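Local coordinates for protein rhamnonate dehydratase (Gibberella zeae PH-1, PDB 3FXG) that probably dehydrates L-rhamnonate to its 2-keto-3-deoxy acid, as a magnesium-binding lyase of the enolase superfamily, at residues V31-D39 / Y346-K354; P106-Y117 / I133-L144. All coordinates share one frame; numbering follows the deposited sequence.

Interaction 1: residues V31-D39 / Y346-K354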
loop_
_atom_site.group_PDB
_atom_site.type_symbol
_atom_site.label_atom_id
_atom_site.label_comp_id
_atom_site.label_asym_id
_atom_site.label_seq_id
_atom_site.Cartn_x
_atom_site.Cartn_y
_atom_site.Cartn_z
ATOM N N VAL A 31 46.443 6.565 7.551
ATOM C CA VAL A 31 47.666 5.840 7.231
ATOM C C VAL A 31 48.679 6.656 6.434
ATOM O O VAL A 31 48.391 7.766 5.985
ATOM C CB VAL A 31 47.342 4.554 6.439
ATOM C CG1 VAL A 31 46.453 3.641 7.273
ATOM C CG2 VAL A 31 46.653 4.909 5.129
ATOM N N LYS A 32 49.865 6.079 6.265
ATOM C CA LYS A 32 50.961 6.706 5.534
ATOM C C LYS A 32 50.631 6.876 4.052
ATOM O O LYS A 32 49.901 6.070 3.471
ATOM C CB LYS A 32 52.226 5.853 5.693
ATOM C CG LYS A 32 53.425 6.317 4.884
ATOM C CD LYS A 32 54.581 5.326 5.022
ATOM C CE LYS A 32 55.766 5.712 4.148
ATOM N NZ LYS A 32 56.873 4.711 4.230
ATOM N N GLY A 33 51.169 7.931 3.446
ATOM C CA GLY A 33 50.921 8.177 2.036
ATOM C C GLY A 33 51.346 6.995 1.185
ATOM O O GLY A 33 52.290 6.287 1.530
ATOM N N GLY A 34 50.651 6.778 0.073
ATOM C CA GLY A 34 50.984 5.669 -0.804
ATOM C C GLY A 34 50.058 4.483 -0.613
ATOM O O GLY A 34 49.884 3.665 -1.516
ATOM N N HIS A 35 49.461 4.391 0.571
ATOM C CA HIS A 35 48.544 3.303 0.889
ATOM C C HIS A 35 47.347 3.399 -0.053
ATOM O O HIS A 35 46.781 4.482 -0.245
ATOM C CB HIS A 35 48.085 3.430 2.341
ATOM C CG HIS A 35 47.599 2.148 2.942
ATOM N ND1 HIS A 35 46.543 1.431 2.421
ATOM C CD2 HIS A 35 48.011 1.468 4.039
ATOM C CE1 HIS A 35 46.324 0.366 3.172
ATOM N NE2 HIS A 35 47.200 0.365 4.161
ATOM N N TRP A 36 46.965 2.272 -0.646
ATOM C CA TRP A 36 45.842 2.251 -1.576
ATOM C C TRP A 36 44.566 2.800 -0.946
ATOM O O TRP A 36 43.685 3.301 -1.644
ATOM C CB TRP A 36 45.580 0.825 -2.081
ATOM C CG TRP A 36 45.008 -0.100 -1.048
ATOM C CD1 TRP A 36 45.702 -0.875 -0.162
ATOM C CD2 TRP A 36 43.618 -0.324 -0.775
ATOM N NE1 TRP A 36 44.830 -1.568 0.646
ATOM C CE2 TRP A 36 43.546 -1.246 0.293
ATOM C CE3 TRP A 36 42.426 0.168 -1.327
ATOM C CZ2 TRP A 36 42.326 -1.690 0.822
ATOM C CZ3 TRP A 36 41.211 -0.272 -0.800
ATOM C CH2 TRP A 36 41.174 -1.193 0.265
ATOM N N LEU A 37 44.470 2.705 0.376
ATOM C CA LEU A 37 43.292 3.183 1.086
ATOM C C LEU A 37 43.052 4.675 0.918
ATOM O O LEU A 37 41.920 5.145 1.066
ATOM C CB LEU A 37 43.398 2.851 2.578
ATOM C CG LEU A 37 42.983 1.439 2.998
ATOM C CD1 LEU A 37 43.285 1.231 4.475
ATOM C CD2 LEU A 37 41.496 1.246 2.726
ATOM N N ILE A 38 44.107 5.420 0.601
ATOM C CA ILE A 38 43.978 6.863 0.442
ATOM C C ILE A 38 44.534 7.437 -0.859
ATOM O O ILE A 38 44.159 8.541 -1.253
ATOM C CB ILE A 38 44.664 7.609 1.608
ATOM C CG1 ILE A 38 46.146 7.222 1.667
ATOM C CG2 ILE A 38 43.971 7.279 2.924
ATOM C CD1 ILE A 38 46.940 7.962 2.734
ATOM N N ASP A 39 45.410 6.699 -1.537
ATOM C CA ASP A 39 46.014 7.217 -2.761
ATOM C C ASP A 39 45.691 6.537 -4.090
ATOM O O ASP A 39 46.262 6.892 -5.122
ATOM C CB ASP A 39 47.531 7.289 -2.574
ATOM C CG ASP A 39 47.940 8.425 -1.655
ATOM O OD1 ASP A 39 49.075 8.405 -1.137
ATOM O OD2 ASP A 39 47.121 9.348 -1.460
ATOM N N TYR A 346 38.077 -8.552 5.830
ATOM C CA TYR A 346 39.403 -8.159 6.264
ATOM C C TYR A 346 39.851 -7.121 5.256
ATOM O O TYR A 346 39.959 -7.408 4.063
ATOM C CB TYR A 346 40.401 -9.310 6.274
ATOM C CG TYR A 346 41.589 -8.959 7.138
ATOM C CD1 TYR A 346 41.501 -9.045 8.528
ATOM C CD2 TYR A 346 42.766 -8.460 6.582
ATOM C CE1 TYR A 346 42.549 -8.643 9.347
ATOM C CE2 TYR A 346 43.828 -8.047 7.394
ATOM C CZ TYR A 346 43.707 -8.144 8.777
ATOM O OH TYR A 346 44.732 -7.751 9.605
ATOM N N LEU A 347 40.076 -5.907 5.740
ATOM C CA LEU A 347 40.500 -4.809 4.888
ATOM C C LEU A 347 42.011 -4.888 4.723
ATOM O O LEU A 347 42.752 -4.618 5.666
ATOM C CB LEU A 347 40.091 -3.478 5.529
ATOM C CG LEU A 347 40.218 -2.176 4.734
ATOM C CD1 LEU A 347 39.559 -1.044 5.517
ATOM C CD2 LEU A 347 41.681 -1.862 4.469
ATOM N N ALA A 348 42.461 -5.273 3.531
ATOM C CA ALA A 348 43.891 -5.385 3.254
ATOM C C ALA A 348 44.576 -4.086 3.657
ATOM O O ALA A 348 44.384 -3.048 3.028
ATOM C CB ALA A 348 44.125 -5.663 1.775
ATOM N N ASN A 349 45.379 -4.149 4.711
ATOM C CA ASN A 349 46.057 -2.961 5.199
ATOM C C ASN A 349 47.483 -2.801 4.678
ATOM O O ASN A 349 48.217 -1.920 5.123
ATOM C CB ASN A 349 46.036 -2.958 6.723
ATOM C CG ASN A 349 46.694 -4.173 7.308
ATOM O OD1 ASN A 349 46.413 -5.303 6.901
ATOM N ND2 ASN A 349 47.574 -3.955 8.275
ATOM N N SER A 350 47.881 -3.657 3.743
ATOM C CA SER A 350 49.206 -3.539 3.155
ATOM C C SER A 350 49.057 -2.450 2.096
ATOM O O SER A 350 48.050 -2.397 1.394
ATOM C CB SER A 350 49.638 -4.860 2.513
ATOM O OG SER A 350 48.674 -5.326 1.587
ATOM N N PRO A 351 50.052 -1.562 1.972
ATOM C CA PRO A 351 49.980 -0.482 0.981
ATOM C C PRO A 351 49.598 -0.896 -0.442
ATOM O O PRO A 351 48.952 -0.129 -1.158
ATOM C CB PRO A 351 51.367 0.158 1.064
ATOM C CG PRO A 351 52.238 -0.961 1.553
ATOM C CD PRO A 351 51.379 -1.604 2.605
ATOM N N ASP A 352 49.988 -2.101 -0.852
ATOM C CA ASP A 352 49.667 -2.581 -2.196
ATOM C C ASP A 352 48.514 -3.584 -2.209
ATOM O O ASP A 352 48.115 -4.065 -3.271
ATOM C CB ASP A 352 50.896 -3.221 -2.846
ATOM C CG ASP A 352 51.461 -4.372 -2.033
ATOM O OD1 ASP A 352 50.776 -4.855 -1.107
ATOM O OD2 ASP A 352 52.594 -4.803 -2.332
ATOM N N GLY A 353 47.992 -3.898 -1.027
ATOM C CA GLY A 353 46.888 -4.837 -0.917
ATOM C C GLY A 353 47.231 -6.268 -1.290
ATOM O O GLY A 353 46.341 -7.057 -1.607
ATOM N N LYS A 354 48.512 -6.621 -1.240
ATOM C CA LYS A 354 48.927 -7.974 -1.599
ATOM C C LYS A 354 49.272 -8.859 -0.403
ATOM O O LYS A 354 49.632 -10.021 -0.574
ATOM C CB LYS A 354 50.116 -7.912 -2.563
ATOM C CG LYS A 354 49.805 -7.154 -3.849
ATOM C CD LYS A 354 50.956 -7.206 -4.840
ATOM C CE LYS A 354 50.591 -6.474 -6.125
ATOM N NZ LYS A 354 51.679 -6.534 -7.143
#
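The imidazole of His-35 carries Pro-351 CA over the centre of one face, 4.0 Å from the ring centroid in a CH-pi contact, while Ala-348 O and Asn-349 O lie at its edge. The indole of Trp-36 has Leu-37 CG above one face, offset toward the rim, and along its edge, near the ring plane, come the carbonyl oxygens of Ala-348, Ser-350 and Pro-351. Both rings thus bond to backbone carbonyls of the segment leading into the type I turn Ser-350 to Gly-353. Trp-36 NE1 donates to Ala-348 O (2.8 Å), which lies almost in the indole plane, and Trp-36 N reaches Pro-351 O at 3.2 Å, so Trp-36 holds one carbonyl before the turn and one within it. His-35 NE2 gives a weak, bent bond (135° at the hydrogen) to Asn-349 O. With CG placed anti to the backbone N (chi1 -157°), the same ring turns ND1 back to accept from Leu-37 N, capping the helix 36-39; the two bonds, one of them weak, should restrict the ring's rotation. Leu-37 and Leu-347 meet tip to tip, with CD1 of Leu-37 a tight 3.5 Å from Leu-347 CD2, which also packs obliquely on Trp-36 CZ2. The contact joins the start of helix 36-39 to the end of barrel strand 344-347 and the loop and turn after it, where Ala-348 packs on Cys-168 of neighbouring strand 163-169 and Trp-36 rests on Pro-171.

Interaction 2: residues P106-Y117 / I133-L144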
loop_
_atom_site.group_PDB
_atom_site.type_symbol
_atom_site.label_atom_id
_atom_site.label_comp_id
_atom_site.label_asym_id
_atom_site.label_seq_id
_atom_site.Cartn_x
_atom_site.Cartn_y
_atom_site.Cartn_z
ATOM N N PRO A 106 30.280 -2.811 35.846
ATOM C CA PRO A 106 30.546 -2.991 34.413
ATOM C C PRO A 106 29.676 -4.032 33.713
ATOM O O PRO A 106 29.645 -4.091 32.485
ATOM C CB PRO A 106 32.032 -3.343 34.380
ATOM C CG PRO A 106 32.229 -4.052 35.680
ATOM C CD PRO A 106 31.455 -3.196 36.648
ATOM N N ARG A 107 28.971 -4.851 34.486
ATOM C CA ARG A 107 28.100 -5.860 33.894
ATOM C C ARG A 107 26.787 -5.242 33.424
ATOM O O ARG A 107 26.016 -5.881 32.700
ATOM C CB ARG A 107 27.822 -6.982 34.898
ATOM C CG ARG A 107 29.049 -7.839 35.207
ATOM C CD ARG A 107 28.766 -8.817 36.338
ATOM N NE ARG A 107 28.346 -8.115 37.547
ATOM C CZ ARG A 107 28.012 -8.714 38.686
ATOM N NH1 ARG A 107 28.048 -10.035 38.780
ATOM N NH2 ARG A 107 27.644 -7.987 39.733
ATOM N N ASN A 108 26.541 -3.998 33.830
ATOM C CA ASN A 108 25.318 -3.293 33.442
ATOM C C ASN A 108 25.482 -2.665 32.064
ATOM O O ASN A 108 25.285 -1.462 31.887
ATOM C CB ASN A 108 24.976 -2.208 34.471
ATOM C CG ASN A 108 24.524 -2.787 35.800
ATOM O OD1 ASN A 108 24.159 -3.956 35.884
ATOM N ND2 ASN A 108 24.528 -1.963 36.840
ATOM N N THR A 109 25.841 -3.489 31.086
ATOM C CA THR A 109 26.050 -3.010 29.728
ATOM C C THR A 109 24.808 -2.373 29.118
ATOM O O THR A 109 24.900 -1.335 28.458
ATOM C CB THR A 109 26.541 -4.149 28.817
ATOM O OG1 THR A 109 25.689 -5.292 28.966
ATOM C CG2 THR A 109 27.956 -4.532 29.189
ATOM N N ASN A 110 23.648 -2.986 29.337
ATOM C CA ASN A 110 22.410 -2.436 28.792
ATOM C C ASN A 110 22.083 -1.065 29.378
ATOM O O ASN A 110 21.733 -0.140 28.646
ATOM C CB ASN A 110 21.240 -3.401 29.024
ATOM C CG ASN A 110 21.267 -4.588 28.072
ATOM O OD1 ASN A 110 22.012 -4.589 27.088
ATOM N ND2 ASN A 110 20.447 -5.593 28.348
ATOM N N LEU A 111 22.198 -0.931 30.695
ATOM C CA LEU A 111 21.917 0.345 31.345
ATOM C C LEU A 111 22.879 1.437 30.884
ATOM O O LEU A 111 22.464 2.533 30.501
ATOM C CB LEU A 111 22.020 0.207 32.868
ATOM C CG LEU A 111 21.946 1.531 33.636
ATOM C CD1 LEU A 111 20.537 2.099 33.527
ATOM C CD2 LEU A 111 22.322 1.311 35.096
ATOM N N LEU A 112 24.171 1.136 30.918
ATOM C CA LEU A 112 25.170 2.120 30.525
ATOM C C LEU A 112 25.017 2.596 29.082
ATOM O O LEU A 112 25.212 3.778 28.795
ATOM C CB LEU A 112 26.575 1.565 30.769
ATOM C CG LEU A 112 26.870 1.268 32.245
ATOM C CD1 LEU A 112 28.263 0.669 32.379
ATOM C CD2 LEU A 112 26.758 2.545 33.071
ATOM N N PHE A 113 24.669 1.697 28.168
ATOM C CA PHE A 113 24.499 2.122 26.784
ATOM C C PHE A 113 23.286 3.036 26.629
ATOM O O PHE A 113 23.361 4.070 25.969
ATOM C CB PHE A 113 24.332 0.937 25.833
ATOM C CG PHE A 113 24.044 1.361 24.422
ATOM C CD1 PHE A 113 25.072 1.805 23.593
ATOM C CD2 PHE A 113 22.734 1.427 23.957
ATOM C CE1 PHE A 113 24.797 2.315 22.324
ATOM C CE2 PHE A 113 22.448 1.939 22.688
ATOM C CZ PHE A 113 23.481 2.384 21.874
ATOM N N GLU A 114 22.164 2.651 27.228
ATOM C CA GLU A 114 20.955 3.459 27.129
ATOM C C GLU A 114 21.193 4.846 27.703
ATOM O O GLU A 114 20.718 5.840 27.158
ATOM C CB GLU A 114 19.792 2.794 27.872
ATOM C CG GLU A 114 19.382 1.443 27.299
ATOM C CD GLU A 114 18.995 1.526 25.837
ATOM O OE1 GLU A 114 18.144 2.375 25.497
ATOM O OE2 GLU A 114 19.535 0.739 25.028
ATOM N N GLN A 115 21.930 4.919 28.806
ATOM C CA GLN A 115 22.202 6.212 29.418
ATOM C C GLN A 115 23.074 7.084 28.519
ATOM O O GLN A 115 22.747 8.239 28.260
ATOM C CB GLN A 115 22.866 6.031 30.786
ATOM C CG GLN A 115 21.959 5.353 31.812
ATOM C CD GLN A 115 22.569 5.310 33.196
ATOM O OE1 GLN A 115 23.774 5.105 33.348
ATOM N NE2 GLN A 115 21.736 5.488 34.219
HETATM N N MSE A 116 24.180 6.535 28.033
HETATM C CA MSE A 116 25.062 7.308 27.173
HETATM C C MSE A 116 24.370 7.713 25.877
HETATM O O MSE A 116 24.528 8.840 25.407
HETATM C CB MSE A 116 26.335 6.512 26.855
HETATM C CG MSE A 116 27.224 6.245 28.066
HETATM SE SE MSE A 116 28.931 5.478 27.554
HETATM C CE MSE A 116 28.392 3.627 27.378
ATOM N N TYR A 117 23.593 6.801 25.301
ATOM C CA TYR A 117 22.907 7.099 24.047
ATOM C C TYR A 117 21.791 8.128 24.211
ATOM O O TYR A 117 21.725 9.109 23.472
ATOM C CB TYR A 117 22.318 5.822 23.435
ATOM C CG TYR A 117 21.721 6.055 22.064
ATOM C CD1 TYR A 117 22.518 6.022 20.919
ATOM C CD2 TYR A 117 20.366 6.362 21.916
ATOM C CE1 TYR A 117 21.978 6.293 19.653
ATOM C CE2 TYR A 117 19.819 6.639 20.661
ATOM C CZ TYR A 117 20.630 6.601 19.535
ATOM O OH TYR A 117 20.091 6.866 18.294
ATOM N N ILE A 133 30.794 6.309 22.170
ATOM C CA ILE A 133 30.074 5.354 22.992
ATOM C C ILE A 133 30.490 3.929 22.632
ATOM O O ILE A 133 30.633 3.081 23.508
ATOM C CB ILE A 133 28.548 5.503 22.804
ATOM C CG1 ILE A 133 28.101 6.879 23.314
ATOM C CG2 ILE A 133 27.816 4.389 23.550
ATOM C CD1 ILE A 133 26.631 7.181 23.073
ATOM N N SER A 134 30.699 3.677 21.342
ATOM C CA SER A 134 31.086 2.345 20.879
ATOM C C SER A 134 32.392 1.863 21.502
ATOM O O SER A 134 32.490 0.722 21.955
ATOM C CB SER A 134 31.230 2.327 19.355
ATOM O OG SER A 134 30.018 2.682 18.713
ATOM N N VAL A 135 33.398 2.730 21.512
ATOM C CA VAL A 135 34.695 2.367 22.068
ATOM C C VAL A 135 34.615 2.140 23.576
ATOM O O VAL A 135 35.280 1.254 24.115
ATOM C CB VAL A 135 35.750 3.445 21.746
ATOM C CG1 VAL A 135 37.086 3.070 22.364
ATOM C CG2 VAL A 135 35.896 3.582 20.234
ATOM N N ILE A 136 33.803 2.937 24.259
ATOM C CA ILE A 136 33.648 2.781 25.701
ATOM C C ILE A 136 32.994 1.431 25.990
ATOM O O ILE A 136 33.411 0.708 26.898
ATOM C CB ILE A 136 32.779 3.912 26.297
ATOM C CG1 ILE A 136 33.544 5.237 26.233
ATOM C CG2 ILE A 136 32.388 3.575 27.732
ATOM C CD1 ILE A 136 32.715 6.455 26.635
ATOM N N ASP A 137 31.972 1.097 25.208
ATOM C CA ASP A 137 31.264 -0.168 25.370
ATOM C C ASP A 137 32.211 -1.338 25.141
ATOM O O ASP A 137 32.195 -2.306 25.896
ATOM C CB ASP A 137 30.094 -0.255 24.383
ATOM C CG ASP A 137 29.266 -1.517 24.567
ATOM O OD1 ASP A 137 28.577 -1.640 25.605
ATOM O OD2 ASP A 137 29.302 -2.391 23.677
ATOM N N LEU A 138 33.030 -1.252 24.095
ATOM C CA LEU A 138 33.981 -2.315 23.787
ATOM C C LEU A 138 34.994 -2.469 24.924
ATOM O O LEU A 138 35.392 -3.584 25.261
ATOM C CB LEU A 138 34.699 -2.022 22.462
ATOM C CG LEU A 138 33.830 -2.164 21.201
ATOM C CD1 LEU A 138 34.588 -1.670 19.970
ATOM C CD2 LEU A 138 33.427 -3.624 21.025
ATOM N N ALA A 139 35.404 -1.352 25.520
ATOM C CA ALA A 139 36.347 -1.405 26.635
ATOM C C ALA A 139 35.672 -2.101 27.814
ATOM O O ALA A 139 36.315 -2.822 28.573
ATOM C CB ALA A 139 36.789 0.006 27.032
ATOM N N LEU A 140 34.369 -1.884 27.963
ATOM C CA LEU A 140 33.620 -2.518 29.037
ATOM C C LEU A 140 33.610 -4.026 28.821
ATOM O O LEU A 140 33.830 -4.793 29.760
ATOM C CB LEU A 140 32.181 -1.988 29.085
ATOM C CG LEU A 140 31.966 -0.614 29.724
ATOM C CD1 LEU A 140 30.513 -0.191 29.549
ATOM C CD2 LEU A 140 32.328 -0.672 31.210
ATOM N N TRP A 141 33.365 -4.456 27.585
ATOM C CA TRP A 141 33.346 -5.884 27.294
ATOM C C TRP A 141 34.719 -6.510 27.493
ATOM O O TRP A 141 34.821 -7.631 27.984
ATOM C CB TRP A 141 32.840 -6.146 25.873
ATOM C CG TRP A 141 31.336 -6.111 25.788
ATOM C CD1 TRP A 141 30.557 -5.083 25.337
ATOM C CD2 TRP A 141 30.437 -7.143 26.204
ATOM N NE1 TRP A 141 29.224 -5.414 25.442
ATOM C CE2 TRP A 141 29.123 -6.674 25.973
ATOM C CE3 TRP A 141 30.613 -8.422 26.750
ATOM C CZ2 TRP A 141 27.992 -7.439 26.267
ATOM C CZ3 TRP A 141 29.487 -9.184 27.044
ATOM C CH2 TRP A 141 28.191 -8.688 26.801
ATOM N N ASP A 142 35.771 -5.783 27.121
ATOM C CA ASP A 142 37.135 -6.278 27.293
ATOM C C ASP A 142 37.367 -6.497 28.789
ATOM O O ASP A 142 37.931 -7.510 29.200
ATOM C CB ASP A 142 38.142 -5.256 26.742
ATOM C CG ASP A 142 39.574 -5.787 26.722
ATOM O OD1 ASP A 142 39.815 -6.862 26.131
ATOM O OD2 ASP A 142 40.465 -5.117 27.291
ATOM N N LEU A 143 36.917 -5.541 29.596
ATOM C CA LEU A 143 37.053 -5.619 31.047
ATOM C C LEU A 143 36.290 -6.818 31.612
ATOM O O LEU A 143 36.802 -7.547 32.465
ATOM C CB LEU A 143 36.531 -4.328 31.689
ATOM C CG LEU A 143 36.387 -4.298 33.213
ATOM C CD1 LEU A 143 37.750 -4.489 33.867
ATOM C CD2 LEU A 143 35.766 -2.972 33.637
ATOM N N LEU A 144 35.064 -7.023 31.138
ATOM C CA LEU A 144 34.253 -8.139 31.608
ATOM C C LEU A 144 34.929 -9.473 31.312
ATOM O O LEU A 144 34.939 -10.375 32.152
ATOM C CB LEU A 144 32.862 -8.104 30.961
ATOM C CG LEU A 144 31.948 -6.951 31.390
ATOM C CD1 LEU A 144 30.636 -7.020 30.618
ATOM C CD2 LEU A 144 31.688 -7.029 32.895
HETATM O O HOH W 1 27.371 -0.323 27.519
#
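Two antiparallel helices of the N-terminal capping domain of the enolase superfamily, 109-119 and 128-148, pack here with their segment axes 10.8 Å apart and N-to-C directions 166° from each other. At one end Met-116, a selenomethionine, and Ile-133 slide past each other in opposite directions, Met-116 CB lying 3.9 Å from Ile-133 CD1. SE of Met-116 lies 4.0 Å from Ile-136 CG2, and the bend at chi3 (-82°) brings CE against the same methyl and Ile-133 CG2. That Ile-133 branch also meets the Phe-113 ring, 3.8 Å from CD1, as the two side chains cross at about a right angle. Midway, Leu-112 CD1 and Leu-140 CD1 approach to 3.7 Å. At the far end Pro-106 CB touches Leu-143 CD2 and Leu-144 CD2, and the CG methylene of Arg-107 crosses Leu-144 CD2 at 3.6 Å; the charged end of Arg-107 turns to Asp-105 and to Glu-150 of a second subunit. Thr-109 CG2 packs on the Trp-141 indole, the two side chains crossing at about a right angle, and also touches Leu-144 CD1. A single water gives the polar link between the helices, donating to Thr-109 O (2.8 Å) and to Asp-137 OD1 (2.6 Å). That carboxylate oxygen also bonds to Thr-306, as does Trp-141 NE1. The chemistry is thus mainly hydrocarbon, with methyl and ring contacts making up most of the interface, while the water gives two buried oxygens a further donor and Thr-306 ties the helix pair to helix 305-316 of the barrel domain.

Overall arrangement
Interactions 1 and 2 lie on opposite sides of the chain's centre, their own centres 32 Å apart and their nearest atoms about 15 Å apart, without touching. In sequence, both segments of interaction 2 fall between the two joined by interaction 1. The contacts differ in reach: 106-117 with 133-144 pairs neighbouring helices inside the capping domain, whereas 31-39 with 346-354 brings an early segment onto the end of a barrel strand and the loop after it, some 300 residues later. Interaction 1 is the one near the metal site: the Leu-347 side chain is about 8 Å from the magnesium ion, whose ligands are Asp-222, Glu-248 and Glu-275.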